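Local coordinates for Rho guanine nucleotide exchange factor 12 (Homo sapiens, PDB 1TXD), which acts as a guanine nucleotide exchange factor for the small GTPase RhoA through the DH domain of its DH/PH module, the part of the larger protein described here, at residues Ala88-Lys91 against Val97-Gln100; Ile23-Val28 against Pro191-Lys196; Ser137-Lys140 against Arg144-Thr147; Gln128-Glu133 against Arg223-Gln228; Leu263-Lys266 against Thr272-Leu275. The protein carries 1 engineered substitution. All coordinates share one frame; numbering follows the deposited sequence.

Contacts 1 to 4 draw on the helical DH domain, which carries out nucleotide exchange on RhoA, and contact 5 lies in the PH domain; RhoA itself is absent from this single-chain model. Contacts 1 and 2 adjoin, their centres 12 Å apart, with backbone carbonyls of 97-100 receiving side chains of 23-28. Contacts 3 and 4 share helix 128-141, with centres 17 Å apart. Contacts 2 and 4 sample helix 191-230 near its two ends, centres 43 Å apart, so this helix spans the distance toward the PH domain. Contact 5 has its centre 26 Å from that of contact 4 and 66 Å from that of contact 1.

Contact 1. Residues Ala88-Lys91 against Val97-Gln100; sequences AVRK and VIDQ
Ile98 divides its side chain between two consecutive residues of the last turn of helix 72-90, laying one branch on Val89 and the other on Arg90. The gamma methyl does the first job: Ile98 CG2 rests 4.1 Å from Val89 CG1, an apolar contact in which the two side chains cross at about a right angle. Val89 offers this methyl because CG1 stands opposite its backbone N (chi1 166°), directed out from the helix toward the returning chain. The longer arm of Ile98 serves the second residue. Its terminal CD1 comes within 4.0 Å of Arg90 NE and 4.2 Å of Arg90 CG, so it crosses the stem of the arginine at a slant and meets the guanidinium at its edge, in the plane of the group. No hydrogen bond joins the segments, and the closest pair of CA atoms, Arg90 CA and Ile98 CA, are still 6.1 Å apart; the contact runs through side chains.

Further out, Ile98 also packs on Ile29 and Asn30 of helix 20-57, while Val89 turns to Asp104 and Trp108 of helix 102-109. Arg90 lies against Phe33, with its NH1 end near the like-charged Arg37.

Ile98 thus packs between the end of helix 72-90 and helix 20-57. The chain leaves helix 72-90, turns, and comes back over the end of that helix in extended form before entering helix 102-109: the loop joining two successive helices at one end of the elongated helical bundle that makes up a DH domain.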
# COMPACT_ATOMS: atom_id res chain seq x y z
N ALA A 88 -22.42 -6.26 21.45
CA ALA A 88 -22.76 -7.31 22.40
C ALA A 88 -22.05 -7.08 23.71
O ALA A 88 -22.58 -7.45 24.76
CB ALA A 88 -22.39 -8.69 21.84
N VAL A 89 -20.86 -6.50 23.67
CA VAL A 89 -20.16 -6.19 24.89
C VAL A 89 -20.99 -5.25 25.74
O VAL A 89 -20.99 -5.38 26.95
CB VAL A 89 -18.73 -5.64 24.67
CG1 VAL A 89 -18.18 -5.01 25.93
CG2 VAL A 89 -17.82 -6.72 24.24
N ARG A 90 -21.67 -4.29 25.09
CA ARG A 90 -22.54 -3.32 25.78
C ARG A 90 -23.82 -3.92 26.32
O ARG A 90 -24.34 -3.48 27.33
CB ARG A 90 -22.98 -2.23 24.82
CG ARG A 90 -21.91 -1.31 24.38
CD ARG A 90 -22.43 0.10 24.21
NE ARG A 90 -21.33 1.00 23.87
CZ ARG A 90 -21.27 1.73 22.76
NH1 ARG A 90 -22.24 1.70 21.86
NH2 ARG A 90 -20.21 2.50 22.57
N LYS A 91 -24.35 -4.89 25.59
CA LYS A 91 -25.61 -5.56 25.87
C LYS A 91 -25.47 -6.47 27.09
O LYS A 91 -26.45 -7.07 27.54
CB LYS A 91 -25.98 -6.36 24.60
CG LYS A 91 -27.19 -7.30 24.62
CD LYS A 91 -27.13 -8.26 23.41
CE LYS A 91 -27.41 -7.57 22.05
NZ LYS A 91 -26.16 -7.18 21.27
N VAL A 97 -22.79 0.87 31.28
CA VAL A 97 -21.43 0.92 31.76
C VAL A 97 -20.79 -0.40 31.39
O VAL A 97 -21.33 -1.46 31.68
CB VAL A 97 -21.38 1.12 33.26
CG1 VAL A 97 -19.94 1.09 33.78
CG2 VAL A 97 -22.06 2.40 33.62
N ILE A 98 -19.64 -0.32 30.74
CA ILE A 98 -18.91 -1.48 30.28
C ILE A 98 -17.93 -1.80 31.38
O ILE A 98 -17.30 -0.89 31.92
CB ILE A 98 -18.20 -1.16 28.96
CG1 ILE A 98 -19.22 -1.08 27.83
CG2 ILE A 98 -17.14 -2.17 28.64
CD1 ILE A 98 -19.41 0.32 27.31
N ASP A 99 -17.77 -3.08 31.68
CA ASP A 99 -16.81 -3.48 32.69
C ASP A 99 -15.51 -3.85 31.99
O ASP A 99 -14.96 -3.00 31.28
CB ASP A 99 -17.37 -4.60 33.59
CG ASP A 99 -18.52 -4.10 34.48
OD1 ASP A 99 -18.38 -3.00 35.11
OD2 ASP A 99 -19.59 -4.74 34.61
N GLN A 100 -15.06 -5.10 32.13
CA GLN A 100 -13.76 -5.55 31.67
C GLN A 100 -13.84 -5.74 30.17
O GLN A 100 -14.87 -6.18 29.69
CB GLN A 100 -13.40 -6.91 32.28
CG GLN A 100 -13.67 -7.06 33.78
CD GLN A 100 -12.92 -6.00 34.58
OE1 GLN A 100 -11.71 -5.84 34.40
NE2 GLN A 100 -13.63 -5.28 35.44

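Contact 2. Residues Ile23-Val28 against Pro191-Lys196; sequences IKRQEV and PTEREK
Arg25 of helix 20-57 and Glu193 at the start of helix 191-230 reach toward each other. Even the nearest CA atoms, Arg25 CA and Arg194 CA, are 11.2 Å apart, so only long side chains can meet in the middle.

The direct electrostatic link is a long salt bridge, with Arg25 NH1 4.0 Å from Glu193 OE1. Both chains set out with CG opposite the backbone N; Arg25 then bends at chi3 (74°) and Glu193 at chi2 (75°), which turns the charged ends to one another. The guanidinium and carboxylate planes stand 70° apart, and the acid approaches obliquely, quite unlike a flat two-pronged pairing.

A water carries the hydrogen bonding that the ion pair lacks. It accepts from Arg25 NH1 at 2.9 Å, lying at the edge of the guanidinium in its plane, and donates to Glu193 OE1 at 3.1 Å. The same oxygen is therefore linked to the arginine both through space and through solvent.

Backbone and side-chain partners nearby hold the two ends. Arg25 NH2 donates to the carbonyl O of Asp99 and Arg25 NE forms a salt bridge with Glu22, while Glu193 OE1 receives the amides of Ile101 and Gly102 at the start of helix 102-109.

The chemistry is that of a buried polar network: the Arg25-Glu193 pair is matched at a distance, while Arg25 has a direct salt bridge to Glu22, and backbone groups and one bound water supply further hydrogen bonds. The several donors converging on Glu193 OE1 would be expected to favour its ionised form.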
# COMPACT_ATOMS: atom_id res chain seq x y z
N ILE A 23 -14.90 7.36 34.29
CA ILE A 23 -15.67 8.02 33.25
C ILE A 23 -14.84 8.17 31.96
O ILE A 23 -15.37 7.98 30.88
CB ILE A 23 -16.24 9.36 33.76
CG1 ILE A 23 -17.61 9.10 34.39
CG2 ILE A 23 -16.41 10.36 32.67
CD1 ILE A 23 -18.06 10.16 35.27
N LYS A 24 -13.55 8.48 32.10
CA LYS A 24 -12.66 8.64 30.95
C LYS A 24 -12.48 7.31 30.24
O LYS A 24 -12.53 7.27 29.01
CB LYS A 24 -11.29 9.19 31.37
CG LYS A 24 -11.23 10.70 31.44
CD LYS A 24 -10.51 11.18 32.69
CE LYS A 24 -10.89 12.62 33.05
NZ LYS A 24 -10.77 12.84 34.51
N ARG A 25 -12.29 6.24 31.01
CA ARG A 25 -12.22 4.88 30.47
C ARG A 25 -13.44 4.61 29.60
O ARG A 25 -13.31 4.04 28.51
CB ARG A 25 -12.08 3.79 31.57
CG ARG A 25 -11.57 2.40 31.06
CD ARG A 25 -11.47 1.31 32.13
NE ARG A 25 -12.80 0.86 32.48
CZ ARG A 25 -13.39 -0.26 32.08
NH1 ARG A 25 -12.77 -1.16 31.32
NH2 ARG A 25 -14.64 -0.48 32.48
N GLN A 26 -14.62 5.03 30.06
CA GLN A 26 -15.83 4.66 29.34
C GLN A 26 -15.87 5.42 28.05
O GLN A 26 -16.31 4.90 27.03
CB GLN A 26 -17.10 4.97 30.11
CG GLN A 26 -17.26 4.15 31.40
CD GLN A 26 -17.51 2.70 31.11
OE1 GLN A 26 -18.33 2.39 30.26
NE2 GLN A 26 -16.78 1.82 31.78
N GLU A 27 -15.45 6.67 28.12
CA GLU A 27 -15.48 7.55 26.98
C GLU A 27 -14.58 7.02 25.86
O GLU A 27 -14.97 7.06 24.72
CB GLU A 27 -15.08 8.98 27.36
CG GLU A 27 -16.24 9.86 27.87
CD GLU A 27 -15.75 11.12 28.60
OE1 GLU A 27 -16.52 11.76 29.36
OE2 GLU A 27 -14.57 11.47 28.40
N VAL A 28 -13.39 6.55 26.21
CA VAL A 28 -12.47 6.02 25.23
C VAL A 28 -12.84 4.61 24.73
O VAL A 28 -12.56 4.30 23.57
CB VAL A 28 -11.00 6.06 25.70
CG1 VAL A 28 -10.56 7.48 25.95
CG2 VAL A 28 -10.77 5.19 26.92
N PRO A 191 -4.13 -3.88 37.14
CA PRO A 191 -3.00 -4.28 36.29
C PRO A 191 -3.27 -5.44 35.32
O PRO A 191 -2.70 -5.43 34.24
CB PRO A 191 -1.92 -4.71 37.30
CG PRO A 191 -2.34 -4.11 38.56
CD PRO A 191 -3.83 -4.12 38.57
N THR A 192 -4.09 -6.41 35.71
CA THR A 192 -4.33 -7.60 34.90
C THR A 192 -5.15 -7.23 33.67
O THR A 192 -4.94 -7.75 32.56
CB THR A 192 -5.02 -8.70 35.77
OG1 THR A 192 -4.15 -9.08 36.84
CG2 THR A 192 -5.20 -10.00 35.01
N GLU A 193 -6.08 -6.29 33.86
CA GLU A 193 -6.91 -5.79 32.79
C GLU A 193 -6.11 -4.90 31.85
O GLU A 193 -6.21 -5.05 30.62
CB GLU A 193 -8.12 -5.03 33.34
CG GLU A 193 -8.87 -4.18 32.33
CD GLU A 193 -9.73 -4.98 31.38
OE1 GLU A 193 -10.49 -4.35 30.62
OE2 GLU A 193 -9.66 -6.24 31.40
N ARG A 194 -5.31 -4.00 32.43
CA ARG A 194 -4.46 -3.10 31.66
C ARG A 194 -3.43 -3.84 30.83
O ARG A 194 -3.19 -3.48 29.68
CB ARG A 194 -3.75 -2.08 32.54
CG ARG A 194 -2.74 -1.16 31.80
CD ARG A 194 -1.57 -0.67 32.67
NE ARG A 194 -1.93 0.53 33.40
CZ ARG A 194 -1.96 0.66 34.74
NH1 ARG A 194 -1.63 -0.35 35.57
NH2 ARG A 194 -2.31 1.83 35.27
N GLU A 195 -2.82 -4.88 31.40
CA GLU A 195 -1.83 -5.66 30.64
C GLU A 195 -2.40 -6.27 29.35
O GLU A 195 -1.70 -6.38 28.38
CB GLU A 195 -1.21 -6.76 31.50
CG GLU A 195 0.31 -6.92 31.33
CD GLU A 195 1.04 -5.61 31.00
OE1 GLU A 195 1.14 -4.72 31.87
OE2 GLU A 195 1.49 -5.46 29.85
N LYS A 196 -3.66 -6.69 29.41
CA LYS A 196 -4.34 -7.29 28.29
C LYS A 196 -4.61 -6.24 27.21
O LYS A 196 -4.45 -6.51 26.00
CB LYS A 196 -5.67 -7.88 28.74
CG LYS A 196 -5.52 -9.17 29.51
CD LYS A 196 -6.77 -9.45 30.33
CE LYS A 196 -6.52 -10.57 31.34
NZ LYS A 196 -7.68 -11.50 31.41
O HOH W 1 -10.06 -1.34 30.34

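Contact 3. Residues Ser137-Lys140 against Arg144-Thr147; sequences SRQK and RFQT
Phe145 swings its ring back onto Arg138 and Gln139 at the corner where helix 128-141 gives way to helix 143-154, a sharp bend between consecutive helices of the DH domain. The tightest approach is Arg138 CB to Phe145 CD2 at 3.4 Å. This methylene meets the ring obliquely, whereas the backbone N of Gln139 comes to the ring edge, near its plane, 3.8 Å from Phe145 CD2. Gln139 adds its CG, 4.0 Å from Phe145 CE2, and its terminal amide plane is inclined 67° to the ring. The following residue, Gln146, packs on Gln139 through carbon: its CB lies 3.7 Å from the carbonyl O of Gln139.

The ring reaches across because Phe145 CG lies opposite its backbone N (chi1 177°). Arg138, bent at chi2 and chi3, leaves its CB on the ring and carries its guanidinium off toward Glu64, to which it makes a weak, long ion pair. Leu60 touches both Arg138 and Phe145, and Ile59 adds further packing on the phenylalanine, so a loop closes over this small apolar patch. At the entry to the second helix, Asp142 OD1 accepts a hydrogen bond from the backbone N of Arg144.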
# COMPACT_ATOMS: atom_id res chain seq x y z
N SER A 137 -8.00 4.22 -15.55
CA SER A 137 -7.87 3.70 -16.89
C SER A 137 -9.26 3.38 -17.41
O SER A 137 -9.50 3.64 -18.57
CB SER A 137 -6.88 2.51 -17.04
OG SER A 137 -7.38 1.33 -16.48
N ARG A 138 -10.17 2.88 -16.61
CA ARG A 138 -11.55 2.67 -17.15
C ARG A 138 -12.25 4.01 -17.36
O ARG A 138 -13.02 4.15 -18.28
CB ARG A 138 -12.38 1.73 -16.32
CG ARG A 138 -11.84 0.28 -16.08
CD ARG A 138 -11.27 -0.38 -17.26
NE ARG A 138 -12.17 -0.55 -18.37
CZ ARG A 138 -11.76 -0.91 -19.57
NH1 ARG A 138 -10.49 -1.10 -19.77
NH2 ARG A 138 -12.62 -1.10 -20.56
N GLN A 139 -11.97 5.04 -16.55
CA GLN A 139 -12.61 6.33 -16.76
C GLN A 139 -12.18 6.88 -18.14
O GLN A 139 -13.00 7.48 -18.90
CB GLN A 139 -12.21 7.34 -15.63
CG GLN A 139 -12.95 7.00 -14.33
CD GLN A 139 -12.59 7.85 -13.17
OE1 GLN A 139 -11.40 8.05 -12.83
NE2 GLN A 139 -13.61 8.38 -12.56
N LYS A 140 -10.90 6.64 -18.46
CA LYS A 140 -10.23 7.16 -19.62
C LYS A 140 -10.64 6.45 -20.93
O LYS A 140 -10.65 7.07 -22.00
CB LYS A 140 -8.70 7.08 -19.38
CG LYS A 140 -7.83 7.48 -20.56
CD LYS A 140 -6.38 6.90 -20.43
CE LYS A 140 -5.80 6.48 -21.82
NZ LYS A 140 -4.70 7.40 -22.30
N ARG A 144 -19.08 4.43 -20.39
CA ARG A 144 -20.13 3.91 -19.54
C ARG A 144 -19.70 3.87 -18.08
O ARG A 144 -20.54 4.06 -17.19
CB ARG A 144 -20.57 2.53 -19.98
CG ARG A 144 -20.70 2.39 -21.46
CD ARG A 144 -21.52 1.21 -21.90
NE ARG A 144 -22.70 1.00 -21.07
CZ ARG A 144 -23.03 -0.17 -20.49
NH1 ARG A 144 -22.25 -1.26 -20.61
NH2 ARG A 144 -24.15 -0.25 -19.77
N PHE A 145 -18.40 3.68 -17.84
CA PHE A 145 -17.90 3.61 -16.48
C PHE A 145 -17.61 5.03 -15.97
O PHE A 145 -17.79 5.33 -14.79
CB PHE A 145 -16.64 2.76 -16.43
CG PHE A 145 -16.02 2.70 -15.07
CD1 PHE A 145 -16.57 1.89 -14.09
CD2 PHE A 145 -14.92 3.45 -14.75
CE1 PHE A 145 -16.03 1.81 -12.83
CE2 PHE A 145 -14.36 3.37 -13.51
CZ PHE A 145 -14.91 2.54 -12.54
N GLN A 146 -17.11 5.90 -16.85
CA GLN A 146 -16.99 7.31 -16.48
C GLN A 146 -18.37 7.84 -16.03
O GLN A 146 -18.50 8.52 -14.99
CB GLN A 146 -16.41 8.15 -17.62
CG GLN A 146 -15.72 9.42 -17.15
CD GLN A 146 -16.72 10.54 -16.86
OE1 GLN A 146 -17.81 10.52 -17.41
NE2 GLN A 146 -16.39 11.43 -15.92
N THR A 147 -19.40 7.55 -16.82
CA THR A 147 -20.74 7.99 -16.48
C THR A 147 -21.14 7.42 -15.14
O THR A 147 -21.53 8.16 -14.23
CB THR A 147 -21.77 7.58 -17.56
OG1 THR A 147 -21.48 8.24 -18.79
CG2 THR A 147 -23.20 8.12 -17.23

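Contact 4. Residues Gln128-Glu133 against Arg223-Gln228; sequences QPFALE and RLEDYQ
Two different first torsions bring Phe130 and Glu225 together: Phe130 sends CG opposite its carbonyl carbon (chi1 -58°), and Glu225 sends its own opposite the backbone N (chi1 -170°), then runs on extended. The contact joins helix 128-141 of the DH bundle to the far part of helix 191-230, the long helix that runs on toward the PH domain.

The glutamate carboxylate arrives at the rim of the phenylalanine ring. Glu225 OE1 lies 3.4 Å from Phe130 CE1 and Glu225 OE2 lies 3.7 Å from Phe130 CD1, so the two oxygens share neighbouring ring carbons, with Glu225 CD in the ring plane and the carboxylate turned 40° from it. Negative oxygen against the ring's C-H edge is the favourable sense, since the hydrogens there carry a partial positive charge. Lys67 makes a cation-pi contact with the same ring, so the aromatic group deals with an anion and a cation at once.

Nearly a turn on from Phe130, and one residue on from Glu225, two acids approach each other. Glu133 OE1 and Asp226 OD1 stay 4.5 Å apart, a like-charged pair that would be unfavourable by itself. Arg229 forms a salt bridge to Asp226 OD1 and probably offsets part of that repulsion. Beyond the pair, Gln228 bonds to the backbone of Leu250 and Leu252, tying this end of the helix to the loop ahead of strand 257-266.

Between the acids sits one water, donating to Glu133 OE1 at 2.9 Å and, by a weak bond, to Asp226 OD1 at 2.7 Å.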
# COMPACT_ATOMS: atom_id res chain seq x y z
N GLN A 128 -4.67 -1.24 -3.34
CA GLN A 128 -5.10 0.10 -3.55
C GLN A 128 -4.46 0.80 -4.74
O GLN A 128 -5.19 1.41 -5.48
CB GLN A 128 -4.92 0.94 -2.27
CG GLN A 128 -5.23 2.44 -2.51
CD GLN A 128 -5.24 3.21 -1.22
OE1 GLN A 128 -5.94 2.85 -0.29
NE2 GLN A 128 -4.44 4.25 -1.15
N PRO A 129 -3.14 0.77 -4.93
CA PRO A 129 -2.53 1.46 -6.06
C PRO A 129 -2.99 0.80 -7.38
O PRO A 129 -3.19 1.48 -8.41
CB PRO A 129 -1.01 1.28 -5.87
CG PRO A 129 -0.78 0.67 -4.53
CD PRO A 129 -2.15 0.10 -4.08
N PHE A 130 -3.14 -0.52 -7.38
CA PHE A 130 -3.65 -1.17 -8.57
C PHE A 130 -5.08 -0.68 -8.78
O PHE A 130 -5.49 -0.47 -9.91
CB PHE A 130 -3.60 -2.74 -8.54
CG PHE A 130 -2.21 -3.29 -8.34
CD1 PHE A 130 -1.35 -3.46 -9.41
CD2 PHE A 130 -1.78 -3.64 -7.07
CE1 PHE A 130 -0.07 -3.92 -9.22
CE2 PHE A 130 -0.48 -4.13 -6.89
CZ PHE A 130 0.36 -4.29 -7.96
N ALA A 131 -5.85 -0.51 -7.71
CA ALA A 131 -7.33 -0.34 -7.90
C ALA A 131 -7.55 1.11 -8.37
O ALA A 131 -8.32 1.37 -9.26
CB ALA A 131 -8.09 -0.66 -6.67
N LEU A 132 -6.69 2.03 -7.92
CA LEU A 132 -6.89 3.44 -8.21
C LEU A 132 -6.48 3.68 -9.66
O LEU A 132 -6.94 4.60 -10.29
CB LEU A 132 -6.03 4.33 -7.29
CG LEU A 132 -6.46 4.45 -5.82
CD1 LEU A 132 -5.85 5.60 -5.18
CD2 LEU A 132 -7.97 4.52 -5.58
N GLU A 133 -5.56 2.88 -10.16
CA GLU A 133 -5.06 3.07 -11.50
C GLU A 133 -6.01 2.44 -12.47
O GLU A 133 -6.18 2.95 -13.56
CB GLU A 133 -3.61 2.57 -11.66
CG GLU A 133 -3.25 2.22 -13.10
CD GLU A 133 -2.99 3.43 -13.95
OE1 GLU A 133 -2.40 4.42 -13.39
OE2 GLU A 133 -3.33 3.35 -15.18
N ARG A 223 4.27 0.32 -9.65
CA ARG A 223 5.13 1.27 -10.35
C ARG A 223 5.74 0.62 -11.57
O ARG A 223 5.69 1.15 -12.67
CB ARG A 223 6.22 1.76 -9.45
CG ARG A 223 5.85 3.00 -8.67
CD ARG A 223 7.10 3.69 -8.10
NE ARG A 223 7.84 2.77 -7.22
CZ ARG A 223 7.70 2.65 -5.88
NH1 ARG A 223 6.82 3.37 -5.18
NH2 ARG A 223 8.48 1.78 -5.21
N LEU A 224 6.31 -0.56 -11.36
CA LEU A 224 6.83 -1.37 -12.44
C LEU A 224 5.83 -1.68 -13.48
O LEU A 224 6.12 -1.58 -14.67
CB LEU A 224 7.38 -2.69 -11.89
CG LEU A 224 8.86 -2.65 -11.51
CD1 LEU A 224 9.28 -4.05 -11.08
CD2 LEU A 224 9.70 -2.17 -12.68
N GLU A 225 4.62 -2.06 -13.06
CA GLU A 225 3.58 -2.47 -14.01
C GLU A 225 3.24 -1.31 -14.95
O GLU A 225 2.89 -1.48 -16.13
CB GLU A 225 2.34 -2.89 -13.21
CG GLU A 225 1.27 -3.55 -14.00
CD GLU A 225 0.19 -4.12 -13.08
OE1 GLU A 225 0.48 -5.11 -12.38
OE2 GLU A 225 -0.92 -3.57 -13.05
N ASP A 226 3.31 -0.12 -14.37
CA ASP A 226 3.18 1.15 -15.08
C ASP A 226 4.36 1.36 -16.01
O ASP A 226 4.19 1.72 -17.17
CB ASP A 226 3.15 2.32 -14.06
CG ASP A 226 2.73 3.63 -14.71
OD1 ASP A 226 1.58 3.70 -15.25
OD2 ASP A 226 3.49 4.63 -14.74
N TYR A 227 5.58 1.14 -15.50
CA TYR A 227 6.75 1.29 -16.36
C TYR A 227 6.65 0.27 -17.49
O TYR A 227 6.82 0.62 -18.65
CB TYR A 227 8.02 1.11 -15.54
CG TYR A 227 8.25 2.18 -14.51
CD1 TYR A 227 7.57 3.41 -14.54
CD2 TYR A 227 9.19 2.00 -13.55
CE1 TYR A 227 7.81 4.39 -13.56
CE2 TYR A 227 9.45 2.97 -12.60
CZ TYR A 227 8.77 4.16 -12.61
OH TYR A 227 9.09 5.10 -11.62
N GLN A 228 6.31 -0.98 -17.16
CA GLN A 228 6.19 -2.04 -18.17
C GLN A 228 5.18 -1.71 -19.25
O GLN A 228 5.29 -2.19 -20.38
CB GLN A 228 5.83 -3.40 -17.55
CG GLN A 228 5.72 -4.60 -18.56
CD GLN A 228 7.04 -4.91 -19.30
OE1 GLN A 228 8.06 -4.25 -19.09
NE2 GLN A 228 7.01 -5.90 -20.18
O HOH W 2 0.38 4.08 -12.82

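Contact 5. Residues Leu263-Lys266 against Thr272-Leu275; sequences LVWK and TIDL
Trp265 and Leu275 meet through their side chains just beyond the backbone bonds that pair the two segments. With CG opposite its backbone N (chi1 -178°), Trp265 puts CB beside the opposing chain, 3.9 Å from Leu275 CD1 and 3.5 Å from the carbonyl O of Ile273. The indole then extends past Ile273, whose CD1 comes obliquely to within 4.3 Å of Trp265 CE3. Leu275 instead has CG opposite its carbonyl carbon (chi1 -66°), which brings CG and CD1 up against the tryptophan CB. On the exposed margin, Val264 touches Thr272 and Asp274 more loosely: its CG1 lies 4.4 Å from Thr272 CB.

Beneath these side chains, Leu275 N donates to Leu263 O at 2.9 Å, and Ile273 N donates to Trp265 O at 3.1 Å, nearly straight with an angle of 171° at the hydrogen. The return bond from Trp265 N to Ile273 O is weak and bent. A CA-H...O contact from Thr272 to Trp265 O continues the antiparallel pairing toward the turn.

This is the turn end of the hairpin formed by strands 257-266 and 275-280 in the PH beta-sandwich. Strand 344-350 borders it, with Val350 bonded to the backbone of Val264 and Leu349 packed on Leu263 and Trp265, while strand 283-290 supplies Gln288 to Ile273 and Leu286 to Leu275.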
# COMPACT_ATOMS: atom_id res chain seq x y z
N LEU A 263 19.71 9.21 -14.52
CA LEU A 263 21.13 9.22 -14.89
C LEU A 263 21.31 9.92 -16.24
O LEU A 263 20.36 10.13 -16.97
CB LEU A 263 21.71 7.80 -14.98
CG LEU A 263 21.59 6.89 -13.75
CD1 LEU A 263 22.16 5.52 -14.04
CD2 LEU A 263 22.26 7.51 -12.54
N VAL A 264 22.56 10.27 -16.55
CA VAL A 264 22.95 10.79 -17.85
C VAL A 264 23.79 9.69 -18.51
O VAL A 264 24.24 8.76 -17.83
CB VAL A 264 23.73 12.13 -17.68
CG1 VAL A 264 24.51 12.53 -18.93
CG2 VAL A 264 22.76 13.24 -17.27
N TRP A 265 23.97 9.74 -19.83
CA TRP A 265 24.81 8.75 -20.52
C TRP A 265 25.76 9.41 -21.51
O TRP A 265 25.37 9.72 -22.65
CB TRP A 265 23.96 7.69 -21.24
CG TRP A 265 24.78 6.61 -21.92
CD1 TRP A 265 26.13 6.37 -21.77
CD2 TRP A 265 24.31 5.63 -22.85
NE1 TRP A 265 26.51 5.31 -22.55
CE2 TRP A 265 25.41 4.83 -23.22
CE3 TRP A 265 23.05 5.34 -23.41
CZ2 TRP A 265 25.30 3.76 -24.12
CZ3 TRP A 265 22.94 4.27 -24.31
CH2 TRP A 265 24.07 3.50 -24.65
N LYS A 266 27.00 9.62 -21.07
CA LYS A 266 28.08 10.11 -21.93
C LYS A 266 28.45 9.00 -22.93
O LYS A 266 29.15 8.04 -22.58
CB LYS A 266 29.30 10.53 -21.08
CG LYS A 266 30.35 11.35 -21.81
CD LYS A 266 31.60 11.54 -20.94
CE LYS A 266 32.65 12.41 -21.61
NZ LYS A 266 33.62 11.63 -22.44
N THR A 272 25.28 13.36 -25.39
CA THR A 272 24.75 12.94 -24.08
C THR A 272 23.28 12.54 -24.19
O THR A 272 22.46 13.33 -24.67
CB THR A 272 24.86 14.10 -23.05
OG1 THR A 272 24.27 15.29 -23.58
CG2 THR A 272 26.32 14.49 -22.77
N ILE A 273 22.95 11.34 -23.74
CA ILE A 273 21.55 10.87 -23.71
C ILE A 273 21.00 10.91 -22.28
O ILE A 273 21.40 10.10 -21.43
CB ILE A 273 21.42 9.44 -24.30
CG1 ILE A 273 22.12 9.34 -25.66
CG2 ILE A 273 19.94 9.07 -24.46
CD1 ILE A 273 21.76 8.10 -26.49
N ASP A 274 20.09 11.85 -22.02
CA ASP A 274 19.42 11.95 -20.72
C ASP A 274 18.57 10.70 -20.49
O ASP A 274 17.69 10.40 -21.29
CB ASP A 274 18.53 13.20 -20.64
CG ASP A 274 19.28 14.47 -20.98
OD1 ASP A 274 20.40 14.67 -20.46
OD2 ASP A 274 18.81 15.34 -21.75
N LEU A 275 18.85 9.97 -19.42
CA LEU A 275 18.16 8.72 -19.12
C LEU A 275 17.32 8.81 -17.86
O LEU A 275 17.52 9.68 -17.00
CB LEU A 275 19.15 7.57 -18.91
CG LEU A 275 20.06 7.02 -20.01
CD1 LEU A 275 21.00 5.98 -19.41
CD2 LEU A 275 19.27 6.42 -21.16